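PDB 2Z4T: beta-galactoside alpha-2,6-sialyltransferase from Photobacterium sp., which probably transfers sialic acid from CMP-sialic acid to the 6-hydroxyl of galactose in acceptors such as lactose, as a GT-B glycosyltransferase. Local coordinates for residues 115-120 with 146-151; 134-139 with 162-167; 195-200 with 224-229. All coordinates share one frame; numbering follows the deposited sequence.

Contact 1: 115-120 with 146-151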
ATOM      1  N   PRO A 115      -8.154 -20.131   8.792  1.00 42.52           N
ATOM      2  CA  PRO A 115      -6.903 -19.753   8.129  1.00 42.64           C
ATOM      3  C   PRO A 115      -7.197 -18.620   7.139  1.00 43.18           C
ATOM      4  O   PRO A 115      -8.227 -18.633   6.445  1.00 43.47           O
ATOM      5  CB  PRO A 115      -6.522 -21.015   7.355  1.00 42.69           C
ATOM      6  CG  PRO A 115      -7.183 -22.135   8.111  1.00 42.85           C
ATOM      7  CD  PRO A 115      -8.457 -21.569   8.648  1.00 42.18           C
ATOM      8  N   SER A 116      -6.321 -17.629   7.095  1.00 43.52           N
ATOM      9  CA  SER A 116      -6.554 -16.473   6.243  1.00 43.57           C
ATOM     10  C   SER A 116      -5.302 -16.039   5.478  1.00 43.87           C
ATOM     11  O   SER A 116      -4.151 -16.243   5.904  1.00 43.87           O
ATOM     12  CB  SER A 116      -7.118 -15.311   7.051  1.00 43.54           C
ATOM     13  OG  SER A 116      -6.108 -14.775   7.886  1.00 43.00           O
ATOM     14  N   LEU A 117      -5.553 -15.447   4.328  1.00 44.07           N
ATOM     15  CA  LEU A 117      -4.505 -14.992   3.452  1.00 44.18           C
ATOM     16  C   LEU A 117      -4.831 -13.556   3.029  1.00 43.97           C
ATOM     17  O   LEU A 117      -6.021 -13.166   2.855  1.00 43.61           O
ATOM     18  CB  LEU A 117      -4.410 -15.931   2.254  1.00 44.09           C
ATOM     19  CG  LEU A 117      -3.206 -15.829   1.324  1.00 45.62           C
ATOM     20  CD1 LEU A 117      -1.917 -16.075   2.085  1.00 47.39           C
ATOM     21  CD2 LEU A 117      -3.339 -16.809   0.167  1.00 45.27           C
ATOM     22  N   GLU A 118      -3.766 -12.759   2.936  1.00 43.41           N
ATOM     23  CA  GLU A 118      -3.837 -11.401   2.428  1.00 42.25           C
ATOM     24  C   GLU A 118      -2.772 -11.274   1.366  1.00 41.62           C
ATOM     25  O   GLU A 118      -1.601 -11.529   1.647  1.00 41.11           O
ATOM     26  CB  GLU A 118      -3.550 -10.407   3.531  1.00 42.35           C
ATOM     27  CG  GLU A 118      -4.660 -10.250   4.538  1.00 42.80           C
ATOM     28  CD  GLU A 118      -4.236  -9.368   5.700  1.00 42.66           C
ATOM     29  OE1 GLU A 118      -5.090  -9.079   6.563  1.00 41.69           O
ATOM     30  OE2 GLU A 118      -3.042  -8.980   5.747  1.00 41.78           O
ATOM     31  N   VAL A 119      -3.193 -10.912   0.148  1.00 40.84           N
ATOM     32  CA  VAL A 119      -2.294 -10.771  -0.995  1.00 40.17           C
ATOM     33  C   VAL A 119      -2.250  -9.301  -1.454  1.00 40.22           C
ATOM     34  O   VAL A 119      -3.295  -8.661  -1.618  1.00 40.32           O
ATOM     35  CB  VAL A 119      -2.734 -11.690  -2.144  1.00 40.40           C
ATOM     36  CG1 VAL A 119      -1.767 -11.604  -3.310  1.00 40.40           C
ATOM     37  CG2 VAL A 119      -2.862 -13.152  -1.675  1.00 39.55           C
ATOM     38  N   TYR A 120      -1.047  -8.765  -1.650  1.00 39.35           N
ATOM     39  CA  TYR A 120      -0.870  -7.368  -2.036  1.00 38.92           C
ATOM     40  C   TYR A 120       0.087  -7.243  -3.212  1.00 39.01           C
ATOM     41  O   TYR A 120       1.242  -7.679  -3.121  1.00 39.08           O
ATOM     42  CB  TYR A 120      -0.275  -6.561  -0.883  1.00 39.18           C
ATOM     43  CG  TYR A 120      -0.959  -6.681   0.472  1.00 38.23           C
ATOM     44  CD1 TYR A 120      -1.844  -5.698   0.902  1.00 37.34           C
ATOM     45  CD2 TYR A 120      -0.675  -7.748   1.333  1.00 37.50           C
ATOM     46  CE1 TYR A 120      -2.467  -5.769   2.142  1.00 38.51           C
ATOM     47  CE2 TYR A 120      -1.285  -7.836   2.587  1.00 39.30           C
ATOM     48  CZ  TYR A 120      -2.182  -6.829   2.983  1.00 39.60           C
ATOM     49  OH  TYR A 120      -2.795  -6.872   4.205  1.00 38.89           O
ATOM     50  N   GLN A 146      -1.676 -14.835   7.019  1.00 42.39           N
ATOM     51  CA  GLN A 146      -0.440 -14.928   6.235  1.00 42.40           C
ATOM     52  C   GLN A 146      -0.484 -13.844   5.174  1.00 42.01           C
ATOM     53  O   GLN A 146      -1.559 -13.533   4.634  1.00 42.32           O
ATOM     54  CB  GLN A 146      -0.328 -16.285   5.522  1.00 42.69           C
ATOM     55  CG  GLN A 146       0.164 -17.461   6.386  1.00 46.31           C
ATOM     56  CD  GLN A 146       1.539 -17.232   7.043  1.00 51.97           C
ATOM     57  OE1 GLN A 146       1.773 -17.669   8.167  1.00 53.80           O
ATOM     58  NE2 GLN A 146       2.444 -16.545   6.343  1.00 54.53           N
ATOM     59  N   ARG A 147       0.677 -13.296   4.833  1.00 41.25           N
ATOM     60  CA  ARG A 147       0.714 -12.158   3.921  1.00 40.32           C
ATOM     61  C   ARG A 147       1.701 -12.363   2.789  1.00 40.39           C
ATOM     62  O   ARG A 147       2.869 -12.683   3.007  1.00 40.56           O
ATOM     63  CB  ARG A 147       0.994 -10.869   4.685  1.00 39.23           C
ATOM     64  CG  ARG A 147      -0.021 -10.624   5.759  1.00 38.19           C
ATOM     65  CD  ARG A 147       0.123  -9.251   6.416  1.00 39.18           C
ATOM     66  NE  ARG A 147      -0.913  -9.148   7.430  1.00 39.36           N
ATOM     67  CZ  ARG A 147      -0.786  -9.607   8.673  1.00 39.11           C
ATOM     68  NH1 ARG A 147       0.365 -10.134   9.073  1.00 36.12           N
ATOM     69  NH2 ARG A 147      -1.812  -9.518   9.518  1.00 40.25           N
ATOM     70  N   TYR A 148       1.200 -12.183   1.575  1.00 40.06           N
ATOM     71  CA  TYR A 148       1.984 -12.343   0.371  1.00 39.48           C
ATOM     72  C   TYR A 148       2.029 -11.000  -0.334  1.00 39.01           C
ATOM     73  O   TYR A 148       0.984 -10.379  -0.579  1.00 39.22           O
ATOM     74  CB  TYR A 148       1.330 -13.353  -0.570  1.00 39.79           C
ATOM     75  CG  TYR A 148       1.261 -14.786  -0.095  1.00 40.22           C
ATOM     76  CD1 TYR A 148       1.955 -15.214   1.027  1.00 40.66           C
ATOM     77  CD2 TYR A 148       0.521 -15.732  -0.816  1.00 41.33           C
ATOM     78  CE1 TYR A 148       1.886 -16.539   1.453  1.00 41.09           C
ATOM     79  CE2 TYR A 148       0.455 -17.046  -0.417  1.00 41.13           C
ATOM     80  CZ  TYR A 148       1.144 -17.449   0.717  1.00 41.01           C
ATOM     81  OH  TYR A 148       1.074 -18.751   1.125  1.00 41.38           O
ATOM     82  N   ILE A 149       3.237 -10.564  -0.668  1.00 37.84           N
ATOM     83  CA  ILE A 149       3.439  -9.340  -1.411  1.00 36.19           C
ATOM     84  C   ILE A 149       4.161  -9.612  -2.718  1.00 36.15           C
ATOM     85  O   ILE A 149       4.951 -10.568  -2.832  1.00 35.67           O
ATOM     86  CB  ILE A 149       4.245  -8.302  -0.591  1.00 36.27           C
ATOM     87  CG1 ILE A 149       5.684  -8.771  -0.338  1.00 35.45           C
ATOM     88  CG2 ILE A 149       3.505  -7.947   0.690  1.00 35.69           C
ATOM     89  CD1 ILE A 149       6.571  -7.761   0.424  1.00 35.57           C
ATOM     90  N   ALA A 150       3.868  -8.788  -3.717  1.00 35.68           N
ATOM     91  CA  ALA A 150       4.702  -8.731  -4.902  1.00 35.88           C
ATOM     92  C   ALA A 150       4.825  -7.255  -5.182  1.00 36.41           C
ATOM     93  O   ALA A 150       3.920  -6.645  -5.767  1.00 36.40           O
ATOM     94  CB  ALA A 150       4.074  -9.474  -6.066  1.00 34.96           C
ATOM     95  N   TRP A 151       5.930  -6.683  -4.703  1.00 37.14           N
ATOM     96  CA  TRP A 151       6.158  -5.227  -4.705  1.00 37.60           C
ATOM     97  C   TRP A 151       7.374  -4.879  -5.532  1.00 38.02           C
ATOM     98  O   TRP A 151       8.351  -5.629  -5.576  1.00 38.04           O
ATOM     99  CB  TRP A 151       6.405  -4.699  -3.288  1.00 37.41           C
ATOM    100  CG  TRP A 151       5.175  -4.486  -2.415  1.00 38.25           C
ATOM    101  CD1 TRP A 151       3.868  -4.452  -2.819  1.00 38.96           C
ATOM    102  CD2 TRP A 151       5.159  -4.251  -0.994  1.00 37.84           C
ATOM    103  NE1 TRP A 151       3.038  -4.227  -1.738  1.00 39.14           N
ATOM    104  CE2 TRP A 151       3.805  -4.098  -0.610  1.00 38.15           C
ATOM    105  CE3 TRP A 151       6.158  -4.161  -0.010  1.00 36.31           C
ATOM    106  CZ2 TRP A 151       3.422  -3.851   0.715  1.00 38.86           C
ATOM    107  CZ3 TRP A 151       5.779  -3.924   1.313  1.00 37.52           C
ATOM    108  CH2 TRP A 151       4.427  -3.758   1.662  1.00 37.69           C
TER
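E118 OE2 is held from opposite faces of its carboxylate plane. On one face R147 NE forms a salt bridge with it; NE and E118 OE2 lie 2.7 Å apart on the syn side, although the bond is bent (133° at the hydrogen). On the other, Y120 OH donates from well above the plane, its oxygen 2.6 Å from E118 OE2. E118 and R147 are neighbours across the two strands and point the same way. Each has CG beside its backbone N (chi1 -73° and -57°) and runs on extended, which brings OE2 alongside NE, with the carboxylate and guanidinium planes turned well away from each other. A buried glutamate suits this place because the arginine can offset its charge, and helix 126-141 adds S138 OG, bonded to both E118 OE1 and R147 NH2.

The opposite sheet face, carrying L117, V119 and Y148, is mostly apolar. L117 CD1 sits over the centre of the Y148 ring, 3.6 Å from the centroid, in a CH-pi contact that uses the flat tyrosine as a floor for the methyl; helix 178-190 packs on V119 and Y148. Between the faces runs a regular parallel ladder. E118 bonds to Q146 O and Y148 N, and Y120 to Y148 O and A150 N, the last with A150 N 2.9 Å from Y120 O.

Strand 103-122, helix 126-141 and strand 146-151 form a beta-alpha-beta crossover of the Rossmann-like sheet of a GT-B domain. At the C-terminal end of strand 146-151 the nearest atoms of the W151 side chain and a bound magnesium ion are about 4 Å apart.

Contact 2: 134-139 with 162-167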
ATOM      1  N   ASP A 134      -1.791  -0.969   5.413  1.00 39.53           N
ATOM      2  CA  ASP A 134      -2.787  -2.023   5.677  1.00 39.30           C
ATOM      3  C   ASP A 134      -2.197  -3.250   6.378  1.00 39.78           C
ATOM      4  O   ASP A 134      -2.864  -3.864   7.219  1.00 39.72           O
ATOM      5  CB  ASP A 134      -3.466  -2.472   4.393  1.00 38.61           C
ATOM      6  CG  ASP A 134      -4.353  -1.397   3.790  1.00 38.29           C
ATOM      7  OD1 ASP A 134      -4.715  -0.395   4.477  1.00 39.47           O
ATOM      8  OD2 ASP A 134      -4.690  -1.552   2.609  1.00 34.22           O
ATOM      9  N   ILE A 135      -0.950  -3.588   6.036  1.00 39.28           N
ATOM     10  CA  ILE A 135      -0.307  -4.778   6.547  1.00 38.71           C
ATOM     11  C   ILE A 135       0.021  -4.566   8.009  1.00 40.00           C
ATOM     12  O   ILE A 135      -0.307  -5.413   8.849  1.00 40.70           O
ATOM     13  CB  ILE A 135       0.972  -5.093   5.758  1.00 38.47           C
ATOM     14  CG1 ILE A 135       0.616  -5.694   4.398  1.00 38.22           C
ATOM     15  CG2 ILE A 135       1.936  -5.988   6.560  1.00 36.73           C
ATOM     16  CD1 ILE A 135       1.771  -5.704   3.377  1.00 38.48           C
ATOM     17  N   ILE A 136       0.668  -3.444   8.315  1.00 40.26           N
ATOM     18  CA  ILE A 136       1.009  -3.113   9.677  1.00 41.25           C
ATOM     19  C   ILE A 136      -0.239  -3.087  10.600  1.00 42.26           C
ATOM     20  O   ILE A 136      -0.227  -3.688  11.672  1.00 42.19           O
ATOM     21  CB  ILE A 136       1.820  -1.789   9.750  1.00 41.67           C
ATOM     22  CG1 ILE A 136       3.112  -1.955   8.943  1.00 40.91           C
ATOM     23  CG2 ILE A 136       2.134  -1.433  11.216  1.00 40.90           C
ATOM     24  CD1 ILE A 136       3.981  -0.773   8.915  1.00 40.29           C
ATOM     25  N   LYS A 137      -1.320  -2.441  10.167  1.00 43.11           N
ATOM     26  CA  LYS A 137      -2.568  -2.469  10.928  1.00 43.96           C
ATOM     27  C   LYS A 137      -3.093  -3.909  11.120  1.00 44.72           C
ATOM     28  O   LYS A 137      -3.558  -4.283  12.203  1.00 44.64           O
ATOM     29  CB  LYS A 137      -3.630  -1.593  10.261  1.00 43.98           C
ATOM     30  CG  LYS A 137      -4.926  -1.552  11.032  1.00 44.44           C
ATOM     31  CD  LYS A 137      -5.875  -0.513  10.524  1.00 46.40           C
ATOM     32  CE  LYS A 137      -7.285  -0.786  11.051  1.00 48.66           C
ATOM     33  NZ  LYS A 137      -8.321   0.037  10.338  1.00 51.12           N
ATOM     34  N   SER A 138      -2.986  -4.712  10.071  1.00 45.11           N
ATOM     35  CA  SER A 138      -3.536  -6.045  10.082  1.00 45.64           C
ATOM     36  C   SER A 138      -2.721  -6.968  10.978  1.00 46.41           C
ATOM     37  O   SER A 138      -3.243  -7.937  11.543  1.00 46.18           O
ATOM     38  CB  SER A 138      -3.634  -6.584   8.650  1.00 45.29           C
ATOM     39  OG  SER A 138      -3.930  -7.963   8.632  1.00 45.06           O
ATOM     40  N   GLU A 139      -1.438  -6.683  11.119  1.00 47.62           N
ATOM     41  CA  GLU A 139      -0.616  -7.555  11.941  1.00 49.01           C
ATOM     42  C   GLU A 139      -1.139  -7.503  13.372  1.00 49.85           C
ATOM     43  O   GLU A 139      -1.084  -8.501  14.082  1.00 50.27           O
ATOM     44  CB  GLU A 139       0.864  -7.185  11.863  1.00 48.97           C
ATOM     45  CG  GLU A 139       1.801  -8.141  12.599  1.00 50.04           C
ATOM     46  CD  GLU A 139       1.877  -7.919  14.118  1.00 52.91           C
ATOM     47  OE1 GLU A 139       1.443  -6.852  14.638  1.00 51.49           O
ATOM     48  OE2 GLU A 139       2.386  -8.839  14.802  1.00 55.99           O
ATOM     49  N   LYS A 162       9.387 -11.287   8.617  1.00 49.73           N
ATOM     50  CA  LYS A 162       9.079 -12.217   9.686  1.00 50.91           C
ATOM     51  C   LYS A 162       8.143 -11.551  10.706  1.00 50.13           C
ATOM     52  O   LYS A 162       7.153 -12.131  11.126  1.00 50.41           O
ATOM     53  CB  LYS A 162      10.354 -12.761  10.327  1.00 51.29           C
ATOM     54  CG  LYS A 162      10.162 -14.160  10.914  1.00 55.95           C
ATOM     55  CD  LYS A 162       9.938 -14.143  12.444  1.00 59.82           C
ATOM     56  CE  LYS A 162      11.257 -14.368  13.226  1.00 61.21           C
ATOM     57  NZ  LYS A 162      11.057 -14.400  14.714  1.00 60.15           N
ATOM     58  N   GLU A 163       8.429 -10.310  11.045  1.00 48.98           N
ATOM     59  CA  GLU A 163       7.605  -9.580  11.978  1.00 48.44           C
ATOM     60  C   GLU A 163       6.171  -9.377  11.483  1.00 47.35           C
ATOM     61  O   GLU A 163       5.248  -9.231  12.280  1.00 46.75           O
ATOM     62  CB  GLU A 163       8.250  -8.232  12.217  1.00 49.08           C
ATOM     63  CG  GLU A 163       8.080  -7.703  13.580  1.00 51.40           C
ATOM     64  CD  GLU A 163       8.999  -6.542  13.825  1.00 55.53           C
ATOM     65  OE1 GLU A 163      10.158  -6.551  13.327  1.00 57.04           O
ATOM     66  OE2 GLU A 163       8.551  -5.623  14.528  1.00 57.63           O
ATOM     67  N   LEU A 164       5.983  -9.357  10.166  1.00 46.35           N
ATOM     68  CA  LEU A 164       4.659  -9.085   9.604  1.00 44.88           C
ATOM     69  C   LEU A 164       4.071 -10.276   8.876  1.00 44.36           C
ATOM     70  O   LEU A 164       3.053 -10.146   8.189  1.00 43.57           O
ATOM     71  CB  LEU A 164       4.696  -7.864   8.686  1.00 44.37           C
ATOM     72  CG  LEU A 164       5.057  -6.553   9.368  1.00 43.49           C
ATOM     73  CD1 LEU A 164       5.420  -5.531   8.339  1.00 42.98           C
ATOM     74  CD2 LEU A 164       3.903  -6.069  10.229  1.00 42.83           C
ATOM     75  N   ASN A 165       4.708 -11.438   9.029  1.00 44.18           N
ATOM     76  CA  ASN A 165       4.186 -12.659   8.434  1.00 44.04           C
ATOM     77  C   ASN A 165       4.108 -12.588   6.903  1.00 43.66           C
ATOM     78  O   ASN A 165       3.171 -13.140   6.283  1.00 43.66           O
ATOM     79  CB  ASN A 165       2.784 -12.894   8.977  1.00 44.44           C
ATOM     80  CG  ASN A 165       2.731 -13.944  10.046  1.00 46.14           C
ATOM     81  OD1 ASN A 165       1.659 -14.440  10.328  1.00 48.87           O
ATOM     82  ND2 ASN A 165       3.875 -14.308  10.633  1.00 47.71           N
ATOM     83  N   ILE A 166       5.076 -11.887   6.308  1.00 42.69           N
ATOM     84  CA  ILE A 166       5.140 -11.668   4.865  1.00 41.66           C
ATOM     85  C   ILE A 166       6.001 -12.736   4.197  1.00 41.28           C
ATOM     86  O   ILE A 166       7.069 -13.073   4.703  1.00 41.31           O
ATOM     87  CB  ILE A 166       5.761 -10.278   4.538  1.00 41.59           C
ATOM     88  CG1 ILE A 166       4.775  -9.149   4.849  1.00 40.89           C
ATOM     89  CG2 ILE A 166       6.201 -10.206   3.077  1.00 40.33           C
ATOM     90  CD1 ILE A 166       5.430  -7.792   5.032  1.00 41.00           C
ATOM     91  N   THR A 167       5.523 -13.267   3.075  1.00 40.66           N
ATOM     92  CA  THR A 167       6.372 -13.918   2.085  1.00 40.01           C
ATOM     93  C   THR A 167       6.340 -13.025   0.850  1.00 40.21           C
ATOM     94  O   THR A 167       5.279 -12.524   0.479  1.00 40.52           O
ATOM     95  CB  THR A 167       5.842 -15.303   1.691  1.00 40.14           C
ATOM     96  OG1 THR A 167       5.496 -16.042   2.866  1.00 39.82           O
ATOM     97  CG2 THR A 167       6.877 -16.064   0.887  1.00 37.34           C
TER
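L164 is the side chain on which helix 126-141 closes against segment 162-167, touched by I135, I136 and E139. Its two methyls divide the work. CD1 meets I135, with I135 CG2 3.9 Å from L164 CD1, while CD2 turns to the next helical turn, where E139 CB comes within 3.6 Å of L164 CD2. I135 and E139 each cross the leucine at about a right angle. The touching is done by methyls and methylenes. I135 has CG2 anti to its backbone N (chi1 -76° for CG1), which aims this branch at the leucine and also lets I135 CG2 reach I166 CD1 at 4.2 Å. Branched aliphatic residues suit such a buried seam because they fill it from several sides without a polar group to satisfy. Helix 328-338 closes over it as well, with L333 and I337 on L164 and F334 on I136.

The side of E139 and E163 is polar and partly open to solvent, although the methylenes of E139 still touch closely. E139 leaves its backbone with CG anti to N (chi1 -175°) and bends at chi2, which carries CB and CG across the end of the leucine, at CD2; E139 CG is 3.6 Å from E163 O. The like charges are kept apart, with E139 OE2 7.0 Å from E163 OE2, and the salt bridge of E163 OE2 to K329 probably offsets one of them. At N165 a positive phi (61°) belongs to a Schellman motif at the C-terminal end of helix 158-164, just before strand 166-168.

The two segments thus meet by apolar packing, with polar groups kept to the edge. Such a contact depends on complementary shape and exclusion of water, and the glutamate contributes chiefly its aliphatic stem.

Contact 3: 195-200 with 224-229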
ATOM      1  N   ASN A 195     -10.062 -17.802   4.214  1.00 44.36           N
ATOM      2  CA  ASN A 195     -10.416 -16.427   3.893  1.00 44.54           C
ATOM      3  C   ASN A 195      -9.270 -15.755   3.138  1.00 43.92           C
ATOM      4  O   ASN A 195      -8.117 -15.793   3.586  1.00 43.75           O
ATOM      5  CB  ASN A 195     -10.778 -15.631   5.152  1.00 44.46           C
ATOM      6  CG  ASN A 195     -12.121 -16.045   5.740  1.00 46.01           C
ATOM      7  OD1 ASN A 195     -13.006 -16.558   5.039  1.00 45.97           O
ATOM      8  ND2 ASN A 195     -12.278 -15.828   7.035  1.00 47.29           N
ATOM      9  N   VAL A 196      -9.588 -15.175   1.982  1.00 43.11           N
ATOM     10  CA  VAL A 196      -8.599 -14.426   1.187  1.00 43.02           C
ATOM     11  C   VAL A 196      -8.994 -12.953   1.029  1.00 42.94           C
ATOM     12  O   VAL A 196     -10.130 -12.632   0.656  1.00 42.83           O
ATOM     13  CB  VAL A 196      -8.380 -15.050  -0.216  1.00 42.61           C
ATOM     14  CG1 VAL A 196      -7.412 -14.217  -1.032  1.00 42.39           C
ATOM     15  CG2 VAL A 196      -7.876 -16.471  -0.097  1.00 42.10           C
ATOM     16  N   LYS A 197      -8.063 -12.064   1.354  1.00 43.31           N
ATOM     17  CA  LYS A 197      -8.152 -10.660   0.934  1.00 43.28           C
ATOM     18  C   LYS A 197      -7.162 -10.392  -0.204  1.00 42.75           C
ATOM     19  O   LYS A 197      -6.044 -10.921  -0.204  1.00 42.73           O
ATOM     20  CB  LYS A 197      -7.844  -9.748   2.094  1.00 43.71           C
ATOM     21  CG  LYS A 197      -8.996  -9.555   3.035  1.00 45.93           C
ATOM     22  CD  LYS A 197      -8.471  -9.002   4.345  1.00 49.62           C
ATOM     23  CE  LYS A 197      -9.354  -7.880   4.907  1.00 51.88           C
ATOM     24  NZ  LYS A 197      -8.881  -6.517   4.501  1.00 51.65           N
ATOM     25  N   LEU A 198      -7.578  -9.592  -1.176  1.00 41.86           N
ATOM     26  CA  LEU A 198      -6.713  -9.252  -2.291  1.00 41.26           C
ATOM     27  C   LEU A 198      -6.612  -7.747  -2.408  1.00 41.36           C
ATOM     28  O   LEU A 198      -7.590  -7.018  -2.149  1.00 41.74           O
ATOM     29  CB  LEU A 198      -7.220  -9.843  -3.613  1.00 41.13           C
ATOM     30  CG  LEU A 198      -7.372 -11.363  -3.746  1.00 41.30           C
ATOM     31  CD1 LEU A 198      -8.030 -11.703  -5.067  1.00 40.60           C
ATOM     32  CD2 LEU A 198      -6.039 -12.120  -3.600  1.00 39.75           C
ATOM     33  N   SER A 199      -5.425  -7.285  -2.797  1.00 40.53           N
ATOM     34  CA  SER A 199      -5.177  -5.875  -2.940  1.00 40.32           C
ATOM     35  C   SER A 199      -4.304  -5.600  -4.158  1.00 40.41           C
ATOM     36  O   SER A 199      -3.265  -6.239  -4.354  1.00 40.71           O
ATOM     37  CB  SER A 199      -4.513  -5.304  -1.678  1.00 39.85           C
ATOM     38  OG  SER A 199      -4.425  -3.884  -1.763  1.00 38.74           O
ATOM     39  N   SER A 200      -4.714  -4.624  -4.959  1.00 39.85           N
ATOM     40  CA  SER A 200      -3.959  -4.274  -6.140  1.00 39.65           C
ATOM     41  C   SER A 200      -4.004  -2.803  -6.484  1.00 39.84           C
ATOM     42  O   SER A 200      -4.982  -2.104  -6.174  1.00 39.78           O
ATOM     43  CB  SER A 200      -4.449  -5.059  -7.356  1.00 39.24           C
ATOM     44  OG  SER A 200      -3.802  -4.596  -8.534  1.00 39.03           O
ATOM     45  N   VAL A 224     -13.230 -15.200  -0.927  1.00 42.30           N
ATOM     46  CA  VAL A 224     -12.602 -13.928  -1.182  1.00 41.61           C
ATOM     47  C   VAL A 224     -13.414 -12.895  -0.422  1.00 41.88           C
ATOM     48  O   VAL A 224     -14.469 -12.483  -0.877  1.00 41.74           O
ATOM     49  CB  VAL A 224     -12.550 -13.624  -2.693  1.00 41.77           C
ATOM     50  CG1 VAL A 224     -11.753 -12.339  -2.962  1.00 39.56           C
ATOM     51  CG2 VAL A 224     -11.938 -14.817  -3.447  1.00 40.51           C
ATOM     52  N   THR A 225     -12.930 -12.485   0.746  1.00 42.08           N
ATOM     53  CA  THR A 225     -13.736 -11.617   1.592  1.00 42.75           C
ATOM     54  C   THR A 225     -13.700 -10.151   1.178  1.00 43.06           C
ATOM     55  O   THR A 225     -14.638  -9.412   1.474  1.00 43.44           O
ATOM     56  CB  THR A 225     -13.400 -11.762   3.093  1.00 42.93           C
ATOM     57  OG1 THR A 225     -12.083 -11.255   3.356  1.00 42.54           O
ATOM     58  CG2 THR A 225     -13.505 -13.226   3.524  1.00 42.31           C
ATOM     59  N   ASN A 226     -12.640  -9.741   0.475  1.00 42.87           N
ATOM     60  CA  ASN A 226     -12.472  -8.339   0.043  1.00 42.54           C
ATOM     61  C   ASN A 226     -11.400  -8.173  -1.030  1.00 41.96           C
ATOM     62  O   ASN A 226     -10.358  -8.860  -1.015  1.00 41.73           O
ATOM     63  CB  ASN A 226     -12.141  -7.407   1.236  1.00 42.56           C
ATOM     64  CG  ASN A 226     -12.021  -5.932   0.821  1.00 43.39           C
ATOM     65  OD1 ASN A 226     -13.033  -5.263   0.559  1.00 45.22           O
ATOM     66  ND2 ASN A 226     -10.781  -5.424   0.748  1.00 41.36           N
ATOM     67  N   ILE A 227     -11.666  -7.251  -1.954  1.00 41.08           N
ATOM     68  CA  ILE A 227     -10.653  -6.759  -2.877  1.00 40.25           C
ATOM     69  C   ILE A 227     -10.510  -5.259  -2.678  1.00 40.51           C
ATOM     70  O   ILE A 227     -11.482  -4.505  -2.787  1.00 40.28           O
ATOM     71  CB  ILE A 227     -10.982  -7.083  -4.358  1.00 40.24           C
ATOM     72  CG1 ILE A 227     -11.329  -8.575  -4.514  1.00 39.30           C
ATOM     73  CG2 ILE A 227      -9.829  -6.665  -5.255  1.00 38.81           C
ATOM     74  CD1 ILE A 227     -11.669  -9.002  -5.916  1.00 39.57           C
ATOM     75  N   ASP A 228      -9.289  -4.840  -2.351  1.00 40.69           N
ATOM     76  CA  ASP A 228      -8.937  -3.422  -2.234  1.00 40.37           C
ATOM     77  C   ASP A 228      -8.265  -2.951  -3.506  1.00 39.67           C
ATOM     78  O   ASP A 228      -7.345  -3.603  -4.011  1.00 39.56           O
ATOM     79  CB  ASP A 228      -7.967  -3.207  -1.078  1.00 40.62           C
ATOM     80  CG  ASP A 228      -8.659  -3.116   0.263  1.00 43.26           C
ATOM     81  OD1 ASP A 228      -9.843  -2.701   0.302  1.00 43.74           O
ATOM     82  OD2 ASP A 228      -7.992  -3.448   1.291  1.00 46.55           O
ATOM     83  N   LEU A 229      -8.706  -1.810  -4.009  1.00 38.96           N
ATOM     84  CA  LEU A 229      -8.074  -1.198  -5.167  1.00 38.80           C
ATOM     85  C   LEU A 229      -7.522   0.195  -4.816  1.00 38.69           C
ATOM     86  O   LEU A 229      -8.273   1.090  -4.385  1.00 39.26           O
ATOM     87  CB  LEU A 229      -9.059  -1.167  -6.340  1.00 38.76           C
ATOM     88  CG  LEU A 229      -9.504  -2.625  -6.538  1.00 39.19           C
ATOM     89  CD1 LEU A 229     -11.019  -2.799  -6.627  1.00 38.70           C
ATOM     90  CD2 LEU A 229      -8.723  -3.376  -7.632  1.00 35.68           C
TER
HETATM   91  O   HOH W   1      -8.376  -6.679   0.569  1.00 28.74           O
HETATM   92  O   HOH W   2      -4.806  -3.709   1.006  1.00 26.58           O
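D228 lies across from S199. Its CB rests against the serine, with D228 CB 3.7 Å from S199 OG. CG stands beside the backbone N (chi1 -82°), which tips the carboxylate back over the strand. There OD1 accepts from N226, two residues earlier on the same face: N226 ND2 is 2.9 Å from D228 OD1, which lies in the plane of the N226 amide, while ND2 comes from above the carboxylate plane (76° out of it). OD2 takes a hydrogen bond from water 2, 3.2 Å from D228 OD2, which accepts from S199 OG in turn. Water 1, which accepts from N226 ND2 and lies near L198 O, approaches OD2 only weakly. K197 NZ, 4.5 Å from D228 OD2, is too far for a salt bridge yet probably favours the negative charge. S199, N226 and D228 are short and polar, which suits a face where water joins them; Q131 NE2 also bonds to S199 OG.

The reverse face is largely aliphatic (V196, L198, V224, I227, L229), with S200 at its end bonded to N208. L198 packs on V224 and I227, and helix 205-216 lies over it. Toward the N-terminal ends of the segments T225 CG2 touches the N195 amide.

Straight backbone bonds join L198 to N226 and D228. Strands 194-201 and 222-230, with helix 205-216 between them, make a beta-alpha-beta crossover of a Rossmann-like GT-B domain.

How the contacts relate
Contacts 1 and 3 are both parallel strand pairs of one sheet: strand 103-122 bonds to strand 194-201 through L117, with N195 and K197, so the two ladders run on without a break. Contact 2 packs helix 126-141, the connection within contact 1, against the region of the same sheet where helix 158-164 leads into strand 166-168, at the other flank of 146-151. Contact 1 is the more polar of the two buried contacts, its ion pair joined by a hydrogen-bonding hydroxyl, S138, of the helix in contact 2. Contact 2 is apolar inside and charged at its rim. Contact 3, only partly buried, relies on waters and short polar side chains on one face and aliphatic packing on the other.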